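Local coordinates for DNA replication protein DnaC (Aquifex aeolicus, PDB 3ECC) that probably binds and hydrolyses ATP as an AAA+ family helicase loader that helps place the replicative helicase on DNA when bacterial replication begins, at residues I26-P35 / T58-I68; G40-K51 / N174-R185. All coordinates share one frame; numbering follows the deposited sequence.

Contact 1 of 2, residues I26-P35 / T58-I68; sequences IRVFVHNFNP and TLKAIYEKKGI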
loop_
_atom_site.group_PDB
_atom_site.type_symbol
_atom_site.label_atom_id
_atom_site.label_comp_id
_atom_site.label_asym_id
_atom_site.label_seq_id
_atom_site.Cartn_x
_atom_site.Cartn_y
_atom_site.Cartn_z
ATOM N N ILE A 26 4.047 3.726 12.708
ATOM C CA ILE A 26 4.860 2.856 11.853
ATOM C C ILE A 26 5.925 2.136 12.672
ATOM O O ILE A 26 6.111 0.925 12.531
ATOM C CB ILE A 26 5.551 3.632 10.705
ATOM C CG1 ILE A 26 4.518 4.210 9.741
ATOM C CG2 ILE A 26 6.531 2.730 9.960
ATOM C CD1 ILE A 26 5.057 5.331 8.877
ATOM N N ARG A 27 6.616 2.891 13.526
ATOM C CA ARG A 27 7.690 2.346 14.362
ATOM C C ARG A 27 7.190 1.225 15.288
ATOM O O ARG A 27 7.842 0.182 15.419
ATOM C CB ARG A 27 8.398 3.464 15.158
ATOM C CG ARG A 27 9.311 4.362 14.303
ATOM C CD ARG A 27 10.410 5.036 15.116
ATOM N NE ARG A 27 11.346 5.797 14.278
ATOM C CZ ARG A 27 12.408 5.278 13.654
ATOM N NH1 ARG A 27 12.690 3.983 13.757
ATOM N NH2 ARG A 27 13.188 6.058 12.915
ATOM N N VAL A 28 6.020 1.434 15.892
ATOM C CA VAL A 28 5.351 0.394 16.664
ATOM C C VAL A 28 5.051 -0.807 15.777
ATOM O O VAL A 28 5.308 -1.945 16.163
ATOM C CB VAL A 28 4.041 0.909 17.285
ATOM C CG1 VAL A 28 3.228 -0.239 17.844
ATOM C CG2 VAL A 28 4.329 1.927 18.362
ATOM N N PHE A 29 4.520 -0.540 14.581
ATOM C CA PHE A 29 4.152 -1.585 13.613
ATOM C C PHE A 29 5.362 -2.443 13.231
ATOM O O PHE A 29 5.347 -3.662 13.414
ATOM C CB PHE A 29 3.510 -0.953 12.355
ATOM C CG PHE A 29 3.143 -1.955 11.285
ATOM C CD1 PHE A 29 1.895 -2.569 11.284
ATOM C CD2 PHE A 29 4.049 -2.289 10.289
ATOM C CE1 PHE A 29 1.563 -3.503 10.311
ATOM C CE2 PHE A 29 3.720 -3.222 9.306
ATOM C CZ PHE A 29 2.477 -3.825 9.317
ATOM N N VAL A 30 6.412 -1.790 12.729
ATOM C CA VAL A 30 7.664 -2.451 12.325
ATOM C C VAL A 30 8.279 -3.253 13.462
ATOM O O VAL A 30 8.861 -4.323 13.249
ATOM C CB VAL A 30 8.704 -1.421 11.841
ATOM C CG1 VAL A 30 10.078 -2.069 11.690
ATOM C CG2 VAL A 30 8.256 -0.784 10.531
ATOM N N HIS A 31 8.140 -2.737 14.675
ATOM C CA HIS A 31 8.665 -3.410 15.846
ATOM C C HIS A 31 7.871 -4.678 16.192
ATOM O O HIS A 31 8.454 -5.697 16.573
ATOM C CB HIS A 31 8.703 -2.455 17.042
ATOM C CG HIS A 31 9.400 -3.020 18.236
ATOM N ND1 HIS A 31 8.751 -3.271 19.429
ATOM C CD2 HIS A 31 10.684 -3.414 18.414
ATOM C CE1 HIS A 31 9.611 -3.783 20.292
ATOM N NE2 HIS A 31 10.790 -3.879 19.702
ATOM N N ASN A 32 6.551 -4.621 16.035
ATOM C CA ASN A 32 5.689 -5.729 16.430
ATOM C C ASN A 32 5.295 -6.629 15.283
ATOM O O ASN A 32 4.280 -7.313 15.356
ATOM C CB ASN A 32 4.426 -5.195 17.095
ATOM C CG ASN A 32 4.696 -4.625 18.459
ATOM O OD1 ASN A 32 5.789 -4.789 19.002
ATOM N ND2 ASN A 32 3.699 -3.954 19.033
ATOM N N PHE A 33 6.102 -6.632 14.226
ATOM C CA PHE A 33 5.708 -7.241 12.966
ATOM C C PHE A 33 5.864 -8.766 12.925
ATOM O O PHE A 33 6.977 -9.302 12.998
ATOM C CB PHE A 33 6.470 -6.592 11.812
ATOM C CG PHE A 33 5.993 -7.020 10.455
ATOM C CD1 PHE A 33 4.815 -6.503 9.917
ATOM C CD2 PHE A 33 6.713 -7.943 9.717
ATOM C CE1 PHE A 33 4.368 -6.897 8.671
ATOM C CE2 PHE A 33 6.271 -8.338 8.464
ATOM C CZ PHE A 33 5.095 -7.811 7.943
ATOM N N ASN A 34 4.730 -9.449 12.820
ATOM C CA ASN A 34 4.693 -10.865 12.501
ATOM C C ASN A 34 4.033 -11.003 11.136
ATOM O O ASN A 34 2.843 -10.686 10.981
ATOM C CB ASN A 34 3.893 -11.637 13.560
ATOM C CG ASN A 34 4.025 -13.155 13.418
ATOM O OD1 ASN A 34 4.487 -13.662 12.394
ATOM N ND2 ASN A 34 3.617 -13.881 14.457
ATOM N N PRO A 35 4.803 -11.461 10.135
ATOM C CA PRO A 35 4.271 -11.648 8.781
ATOM C C PRO A 35 3.112 -12.648 8.740
ATOM O O PRO A 35 2.353 -12.685 7.770
ATOM C CB PRO A 35 5.475 -12.192 7.996
ATOM C CG PRO A 35 6.430 -12.686 9.034
ATOM C CD PRO A 35 6.229 -11.815 10.225
ATOM N N THR A 58 8.827 2.134 5.627
ATOM C CA THR A 58 8.288 1.005 6.380
ATOM C C THR A 58 8.825 -0.313 5.829
ATOM O O THR A 58 9.191 -1.212 6.586
ATOM C CB THR A 58 6.746 0.992 6.357
ATOM O OG1 THR A 58 6.247 2.281 6.725
ATOM C CG2 THR A 58 6.205 -0.034 7.328
ATOM N N LEU A 59 8.907 -0.404 4.509
ATOM C CA LEU A 59 9.364 -1.626 3.853
ATOM C C LEU A 59 10.819 -1.939 4.216
ATOM O O LEU A 59 11.177 -3.105 4.431
ATOM C CB LEU A 59 9.190 -1.510 2.335
ATOM C CG LEU A 59 9.655 -2.655 1.434
ATOM C CD1 LEU A 59 8.937 -3.942 1.773
ATOM C CD2 LEU A 59 9.448 -2.298 -0.033
ATOM N N LYS A 60 11.639 -0.887 4.290
ATOM C CA LYS A 60 13.055 -1.002 4.641
ATOM C C LYS A 60 13.241 -1.316 6.122
ATOM O O LYS A 60 14.049 -2.175 6.485
ATOM C CB LYS A 60 13.791 0.298 4.308
ATOM C CG LYS A 60 14.479 0.320 2.963
ATOM C CD LYS A 60 14.989 1.729 2.635
ATOM C CE LYS A 60 15.979 2.259 3.689
ATOM N NZ LYS A 60 17.311 1.555 3.686
ATOM N N ALA A 61 12.483 -0.620 6.970
ATOM C CA ALA A 61 12.572 -0.803 8.412
ATOM C C ALA A 61 12.265 -2.245 8.806
ATOM O O ALA A 61 12.958 -2.828 9.635
ATOM C CB ALA A 61 11.643 0.160 9.128
ATOM N N ILE A 62 11.235 -2.820 8.191
ATOM C CA ILE A 62 10.906 -4.228 8.390
ATOM C C ILE A 62 12.103 -5.099 8.023
ATOM O O ILE A 62 12.506 -5.968 8.793
ATOM C CB ILE A 62 9.678 -4.641 7.553
ATOM C CG1 ILE A 62 8.416 -3.995 8.123
ATOM C CG2 ILE A 62 9.533 -6.161 7.513
ATOM C CD1 ILE A 62 7.259 -3.987 7.177
ATOM N N TYR A 63 12.691 -4.824 6.862
ATOM C CA TYR A 63 13.832 -5.585 6.376
ATOM C C TYR A 63 15.102 -5.400 7.226
ATOM O O TYR A 63 15.926 -6.309 7.328
ATOM C CB TYR A 63 14.118 -5.228 4.917
ATOM C CG TYR A 63 15.515 -5.582 4.475
ATOM C CD1 TYR A 63 15.841 -6.887 4.116
ATOM C CD2 TYR A 63 16.522 -4.615 4.440
ATOM C CE1 TYR A 63 17.123 -7.223 3.716
ATOM C CE2 TYR A 63 17.814 -4.943 4.046
ATOM C CZ TYR A 63 18.106 -6.250 3.687
ATOM O OH TYR A 63 19.380 -6.584 3.296
ATOM N N GLU A 64 15.262 -4.229 7.833
ATOM C CA GLU A 64 16.471 -3.945 8.610
ATOM C C GLU A 64 16.333 -4.322 10.081
ATOM O O GLU A 64 17.329 -4.379 10.795
ATOM C CB GLU A 64 16.910 -2.477 8.456
ATOM C CG GLU A 64 16.063 -1.459 9.230
ATOM C CD GLU A 64 16.336 -0.007 8.809
ATOM O OE1 GLU A 64 17.441 0.269 8.284
ATOM O OE2 GLU A 64 15.447 0.858 9.010
ATOM N N LYS A 65 15.104 -4.589 10.526
ATOM C CA LYS A 65 14.851 -4.989 11.923
ATOM C C LYS A 65 14.308 -6.412 12.053
ATOM O O LYS A 65 14.409 -7.025 13.124
ATOM C CB LYS A 65 13.897 -4.009 12.618
ATOM C CG LYS A 65 14.564 -2.738 13.120
ATOM C CD LYS A 65 13.648 -1.532 12.950
ATOM C CE LYS A 65 14.422 -0.221 13.126
ATOM N NZ LYS A 65 13.569 0.974 12.848
ATOM N N LYS A 66 13.722 -6.925 10.971
ATOM C CA LYS A 66 13.198 -8.289 10.956
ATOM C C LYS A 66 13.873 -9.145 9.886
ATOM O O LYS A 66 13.813 -10.371 9.939
ATOM C CB LYS A 66 11.668 -8.297 10.769
ATOM C CG LYS A 66 10.854 -8.515 12.051
ATOM C CD LYS A 66 10.911 -7.317 12.998
ATOM C CE LYS A 66 10.184 -7.611 14.315
ATOM N NZ LYS A 66 10.658 -6.730 15.428
ATOM N N GLY A 67 14.509 -8.498 8.911
ATOM C CA GLY A 67 15.185 -9.215 7.825
ATOM C C GLY A 67 14.235 -9.855 6.829
ATOM O O GLY A 67 14.630 -10.724 6.052
ATOM N N ILE A 68 12.976 -9.429 6.863
ATOM C CA ILE A 68 11.960 -9.927 5.938
ATOM C C ILE A 68 11.952 -9.072 4.671
ATOM O O ILE A 68 11.665 -7.874 4.720
ATOM C CB ILE A 68 10.561 -9.947 6.601
ATOM C CG1 ILE A 68 10.495 -11.056 7.655
ATOM C CG2 ILE A 68 9.463 -10.136 5.559
ATOM C CD1 ILE A 68 9.579 -10.742 8.822
#

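Contact 2 of 2, residues G40-K51 / N174-R185; sequences GLTFVGSPGVGK and NELLVIKGSDLR. With ADP (adenosine-5'-diphosphate), chain B; BEF (beryllium trifluoride ion), chain D.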
loop_
_atom_site.group_PDB
_atom_site.type_symbol
_atom_site.label_atom_id
_atom_site.label_comp_id
_atom_site.label_asym_id
_atom_site.label_seq_id
_atom_site.Cartn_x
_atom_site.Cartn_y
_atom_site.Cartn_z
ATOM N N GLY A 40 -1.323 -4.776 7.647
ATOM C CA GLY A 40 -0.576 -3.771 6.923
ATOM C C GLY A 40 -0.974 -2.383 7.354
ATOM O O GLY A 40 -1.614 -2.205 8.388
ATOM N N LEU A 41 -0.593 -1.395 6.549
ATOM C CA LEU A 41 -0.978 -0.014 6.779
ATOM C C LEU A 41 -1.535 0.567 5.500
ATOM O O LEU A 41 -1.165 0.151 4.405
ATOM C CB LEU A 41 0.224 0.817 7.236
ATOM C CG LEU A 41 1.050 0.297 8.419
ATOM C CD1 LEU A 41 2.396 1.005 8.480
ATOM C CD2 LEU A 41 0.290 0.446 9.744
ATOM N N THR A 42 -2.431 1.534 5.650
ATOM C CA THR A 42 -3.012 2.236 4.526
ATOM C C THR A 42 -2.788 3.736 4.673
ATOM O O THR A 42 -3.234 4.353 5.638
ATOM C CB THR A 42 -4.511 1.939 4.406
ATOM O OG1 THR A 42 -4.715 0.518 4.368
ATOM C CG2 THR A 42 -5.087 2.571 3.142
ATOM N N PHE A 43 -2.083 4.314 3.708
ATOM C CA PHE A 43 -1.763 5.737 3.725
ATOM C C PHE A 43 -2.662 6.484 2.754
ATOM O O PHE A 43 -2.662 6.212 1.553
ATOM C CB PHE A 43 -0.305 5.964 3.326
ATOM C CG PHE A 43 0.686 5.325 4.246
ATOM C CD1 PHE A 43 1.127 5.992 5.378
ATOM C CD2 PHE A 43 1.191 4.065 3.970
ATOM C CE1 PHE A 43 2.050 5.415 6.221
ATOM C CE2 PHE A 43 2.121 3.473 4.810
ATOM C CZ PHE A 43 2.554 4.149 5.936
ATOM N N VAL A 44 -3.429 7.428 3.284
ATOM C CA VAL A 44 -4.355 8.208 2.489
ATOM C C VAL A 44 -3.942 9.671 2.552
ATOM O O VAL A 44 -3.323 10.099 3.520
ATOM C CB VAL A 44 -5.798 8.044 3.015
ATOM C CG1 VAL A 44 -6.803 8.538 1.992
ATOM C CG2 VAL A 44 -6.076 6.589 3.338
ATOM N N GLY A 45 -4.270 10.433 1.513
ATOM C CA GLY A 45 -3.987 11.864 1.504
ATOM C C GLY A 45 -3.731 12.450 0.127
ATOM O O GLY A 45 -3.660 11.733 -0.870
ATOM N N SER A 46 -3.582 13.767 0.086
ATOM C CA SER A 46 -3.258 14.494 -1.136
ATOM C C SER A 46 -1.812 14.249 -1.605
ATOM O O SER A 46 -0.999 13.715 -0.847
ATOM C CB SER A 46 -3.482 15.987 -0.914
ATOM O OG SER A 46 -4.858 16.285 -0.975
ATOM N N PRO A 47 -1.506 14.622 -2.870
ATOM C CA PRO A 47 -0.163 14.567 -3.473
ATOM C C PRO A 47 0.905 15.335 -2.681
ATOM O O PRO A 47 0.588 16.330 -2.026
ATOM C CB PRO A 47 -0.369 15.241 -4.838
ATOM C CG PRO A 47 -1.804 14.992 -5.171
ATOM C CD PRO A 47 -2.547 14.969 -3.859
ATOM N N GLY A 48 2.151 14.866 -2.737
ATOM C CA GLY A 48 3.282 15.591 -2.142
ATOM C C GLY A 48 3.354 15.496 -0.628
ATOM O O GLY A 48 4.272 16.041 0.004
ATOM N N VAL A 49 2.380 14.800 -0.052
ATOM C CA VAL A 49 2.262 14.676 1.387
ATOM C C VAL A 49 3.304 13.727 2.011
ATOM O O VAL A 49 3.637 13.860 3.183
ATOM C CB VAL A 49 0.818 14.269 1.772
ATOM C CG1 VAL A 49 0.791 13.469 3.061
ATOM C CG2 VAL A 49 -0.073 15.521 1.862
ATOM N N GLY A 50 3.832 12.793 1.223
ATOM C CA GLY A 50 4.868 11.875 1.720
ATOM C C GLY A 50 4.462 10.415 1.876
ATOM O O GLY A 50 5.191 9.632 2.478
ATOM N N LYS A 51 3.313 10.040 1.317
ATOM C CA LYS A 51 2.758 8.693 1.500
ATOM C C LYS A 51 3.713 7.601 1.007
ATOM O O LYS A 51 4.048 6.674 1.755
ATOM C CB LYS A 51 1.390 8.561 0.819
ATOM C CG LYS A 51 0.340 9.521 1.352
ATOM C CD LYS A 51 -1.020 9.302 0.706
ATOM C CE LYS A 51 -0.990 9.567 -0.791
ATOM N NZ LYS A 51 -0.755 11.006 -1.119
ATOM N N ASN A 174 -5.847 -3.686 7.361
ATOM C CA ASN A 174 -4.939 -2.563 7.544
ATOM C C ASN A 174 -5.416 -1.529 8.554
ATOM O O ASN A 174 -6.611 -1.394 8.806
ATOM C CB ASN A 174 -4.634 -1.898 6.196
ATOM C CG ASN A 174 -3.671 -2.706 5.364
ATOM O OD1 ASN A 174 -3.337 -3.839 5.705
ATOM N ND2 ASN A 174 -3.210 -2.125 4.266
ATOM N N GLU A 175 -4.465 -0.811 9.141
ATOM C CA GLU A 175 -4.787 0.362 9.931
ATOM C C GLU A 175 -4.693 1.611 9.057
ATOM O O GLU A 175 -3.750 1.765 8.283
ATOM C CB GLU A 175 -3.843 0.474 11.125
ATOM C CG GLU A 175 -4.526 0.972 12.387
ATOM C CD GLU A 175 -3.574 1.704 13.308
ATOM O OE1 GLU A 175 -2.532 1.109 13.676
ATOM O OE2 GLU A 175 -3.865 2.871 13.658
ATOM N N LEU A 176 -5.677 2.497 9.177
ATOM C CA LEU A 176 -5.724 3.692 8.340
ATOM C C LEU A 176 -4.932 4.843 8.954
ATOM O O LEU A 176 -5.113 5.179 10.123
ATOM C CB LEU A 176 -7.173 4.120 8.086
ATOM C CG LEU A 176 -7.410 5.125 6.949
ATOM C CD1 LEU A 176 -7.592 4.405 5.605
ATOM C CD2 LEU A 176 -8.611 6.026 7.254
ATOM N N LEU A 177 -4.064 5.450 8.153
ATOM C CA LEU A 177 -3.303 6.614 8.591
ATOM C C LEU A 177 -3.457 7.776 7.617
ATOM O O LEU A 177 -2.852 7.792 6.549
ATOM C CB LEU A 177 -1.819 6.262 8.767
ATOM C CG LEU A 177 -1.427 5.378 9.963
ATOM C CD1 LEU A 177 -0.026 4.817 9.775
ATOM C CD2 LEU A 177 -1.528 6.128 11.292
ATOM N N VAL A 178 -4.274 8.751 7.982
ATOM C CA VAL A 178 -4.436 9.911 7.131
ATOM C C VAL A 178 -3.288 10.885 7.305
ATOM O O VAL A 178 -2.866 11.175 8.424
ATOM C CB VAL A 178 -5.750 10.622 7.382
ATOM C CG1 VAL A 178 -5.911 11.759 6.399
ATOM C CG2 VAL A 178 -6.884 9.643 7.236
ATOM N N ILE A 179 -2.778 11.379 6.182
ATOM C CA ILE A 179 -1.661 12.308 6.181
ATOM C C ILE A 179 -2.074 13.605 5.511
ATOM O O ILE A 179 -2.539 13.607 4.369
ATOM C CB ILE A 179 -0.453 11.702 5.466
ATOM C CG1 ILE A 179 -0.064 10.395 6.144
ATOM C CG2 ILE A 179 0.710 12.671 5.458
ATOM C CD1 ILE A 179 1.093 9.744 5.508
ATOM N N LYS A 180 -1.916 14.709 6.235
ATOM C CA LYS A 180 -2.519 15.970 5.827
ATOM C C LYS A 180 -1.529 17.116 5.691
ATOM O O LYS A 180 -1.832 18.251 6.044
ATOM C CB LYS A 180 -3.654 16.348 6.778
ATOM C CG LYS A 180 -4.839 15.416 6.685
ATOM C CD LYS A 180 -6.153 16.141 6.961
ATOM C CE LYS A 180 -6.381 16.343 8.458
ATOM N NZ LYS A 180 -6.890 15.103 9.124
ATOM N N GLY A 181 -0.350 16.829 5.157
ATOM C CA GLY A 181 0.619 17.889 4.873
ATOM C C GLY A 181 0.119 18.854 3.802
ATOM O O GLY A 181 -0.730 18.504 2.981
ATOM N N SER A 182 0.643 20.073 3.802
ATOM C CA SER A 182 0.189 21.071 2.841
ATOM C C SER A 182 1.344 21.612 2.003
ATOM O O SER A 182 2.498 21.630 2.442
ATOM C CB SER A 182 -0.528 22.222 3.548
ATOM O OG SER A 182 -1.631 22.687 2.786
ATOM N N ASP A 183 1.015 22.054 0.793
ATOM C CA ASP A 183 2.007 22.533 -0.173
ATOM C C ASP A 183 2.656 21.366 -0.886
ATOM O O ASP A 183 3.623 21.530 -1.638
ATOM C CB ASP A 183 3.095 23.363 0.496
ATOM C CG ASP A 183 4.015 24.019 -0.515
ATOM O OD1 ASP A 183 3.633 25.084 -1.046
ATOM O OD2 ASP A 183 5.109 23.470 -0.786
ATOM N N LEU A 184 2.138 20.178 -0.631
ATOM C CA LEU A 184 2.519 19.068 -1.448
ATOM C C LEU A 184 4.038 18.911 -1.448
ATOM O O LEU A 184 4.674 18.979 -0.403
ATOM C CB LEU A 184 2.019 19.317 -2.856
ATOM C CG LEU A 184 2.178 18.171 -3.816
ATOM C CD1 LEU A 184 1.007 18.218 -4.775
ATOM C CD2 LEU A 184 3.511 18.282 -4.531
ATOM N N ARG A 185 4.616 18.729 -2.632
ATOM C CA ARG A 185 6.007 18.292 -2.750
ATOM C C ARG A 185 7.012 19.350 -2.329
ATOM O O ARG A 185 8.118 19.021 -1.908
ATOM C CB ARG A 185 6.294 17.808 -4.173
ATOM C CG ARG A 185 5.366 16.685 -4.613
ATOM C CD ARG A 185 5.937 15.872 -5.762
ATOM N NE ARG A 185 5.723 14.436 -5.571
ATOM C CZ ARG A 185 4.531 13.844 -5.519
ATOM N NH1 ARG A 185 3.417 14.552 -5.640
ATOM N NH2 ARG A 185 4.452 12.534 -5.340
HETATM P PB ADP B . 3.029 11.085 -1.985
HETATM O O1B ADP B . 3.511 9.655 -2.150
HETATM O O2B ADP B . 1.957 11.259 -0.942
HETATM O O3B ADP B . 2.734 11.783 -3.284
HETATM P PA ADP B . 5.816 11.425 -1.769
HETATM O O1A ADP B . 6.224 10.309 -0.839
HETATM O O2A ADP B . 6.035 10.994 -3.210
HETATM O O3A ADP B . 4.298 11.878 -1.433
HETATM O "O5'" ADP B . 6.620 12.779 -1.434
HETATM C "C5'" ADP B . 7.115 13.659 -2.439
HETATM C "C4'" ADP B . 8.586 13.953 -2.178
HETATM O "O4'" ADP B . 8.717 14.615 -0.920
HETATM C "C3'" ADP B . 9.397 12.677 -2.084
HETATM O "O3'" ADP B . 10.563 12.834 -2.876
HETATM C "C2'" ADP B . 9.733 12.516 -0.609
HETATM O "O2'" ADP B . 11.054 12.040 -0.437
HETATM C "C1'" ADP B . 9.619 13.914 -0.056
HETATM N N9 ADP B . 9.122 13.961 1.346
HETATM C C8 ADP B . 7.836 13.911 1.755
HETATM N N7 ADP B . 7.748 14.012 3.109
HETATM C C5 ADP B . 8.991 14.151 3.586
HETATM C C6 ADP B . 9.627 14.308 4.923
HETATM N N6 ADP B . 8.901 14.359 6.065
HETATM N N1 ADP B . 10.961 14.418 4.972
HETATM C C2 ADP B . 11.722 14.391 3.860
HETATM N N3 ADP B . 11.215 14.251 2.620
HETATM C C4 ADP B . 9.892 14.127 2.424
HETATM BE BE BEF D . 1.236 10.664 -4.659
HETATM F F1 BEF D . 0.024 11.038 -3.438
HETATM F F2 BEF D . 2.066 9.098 -4.641
HETATM F F3 BEF D . 1.910 12.017 -5.566
HETATM O O HOH W 1 -4.013 14.747 2.824
#

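Contact 1 of 2, residues I26-P35 / T58-I68
Two neighbouring helices on one face of the central parallel sheet of this P-loop NTPase fold, 17-31 and 51-65, pack through V30, which sits as a knob in the hole formed by T58, A61, I62 and K65. The segments 26-31 and 58-65 run in broadly the same direction, crossing at -38° with axes 9.5 Å apart. V30 enters with both methyls: CG1 lies 3.7 Å from CB of A61 and also meets the aliphatic CD of K65, while CG2 lies among A61, T58 and I62. One turn earlier, CG2 of I26 rests against T58, whose OG1 is already hydrogen-bonded to the backbone O of L54 within its own helix. The helix pair closes over strand 40-45. Past the end of helix 17-31 the apolar seam continues. F33 has its CG anti to the backbone N (chi1 -172°), which swings the ring toward I62; CD1 of I62 stands 4.3 Å above the ring plane, over its centre, while CD1 of I68 comes to the ring edge. The same I68 methyl packs 3.7 Å from CG of P35. The polar chemistry lies at the rim. There NZ of K65 lies near the guanidinium plane of R27, at its edge, two donors that do not bond. K66 NZ donates to H31 O at 2.7 Å, approaching from above the carbonyl plane, 36° out of it. A leucine here, with no ammonium, would probably leave the H31 carbonyl short of a partner from the second helix and the loop after it less tied to the first. K66, bent in mid-chain, lays CD and CE along the carbonyls of V30 and H31, with K66 CD 3.6 Å from V30 O.

Contact 2 of 2, residues G40-K51 / N174-R185
Strands 40-45 and 174-178 pair in parallel beside the P-loop of the nucleotide site, with alternate side chains on the two faces of the sheet. On one face, N174 and T42 cross at about a right angle: N174 ND2 donates to T42 OG1 at 3.0 Å, with the hydroxyl oxygen in the amide plane, and has a second acceptor in the backbone O of T136. Further along this face, CD1 of L176 packs 3.5 Å from CG2 of V44. On the opposite face F43 and L177 lie side by side, pointing the same way, while CD1 of I179 meets F43 CD1 obliquely at 3.8 Å. Backbone bonds such as L177 N to T42 O (2.9 Å) hold the pair. Past the strands the two segments meet again around ADP and beryllium trifluoride. K51, bent at chi3 and chi4, curls its NZ back to ADP O2B (2.7 Å) and to G45 O, while G48, G50 and K51 offer backbone amides to the phosphates. R185 approaches from the other segment, one guanidinium face over G48 CA and beryllium at its edge in plane; its NH1 and NH2 both donate to F3, NH2 at 2.6 Å.

Strand 40-45 ties the two contacts together: it follows helix 17-31 in the chain and leads through the P-loop into helix 51-65, so contact 1 joins the elements before and after it, whereas contact 2 joins it to the edge strand 174-178. They touch where F29 CD1 meets L41 CD2 at 3.7 Å and where I26 packs on L41 and F43. Contact 1, centred about 15 Å from the chain centre, is an apolar helix interface with a charged outer rim. Contact 2, at about 11 Å, buries strand 40-45 but leaves the outer strand partly exposed, then turns polar where lysine and arginine meet the phosphates of ADP and the beryllium trifluoride.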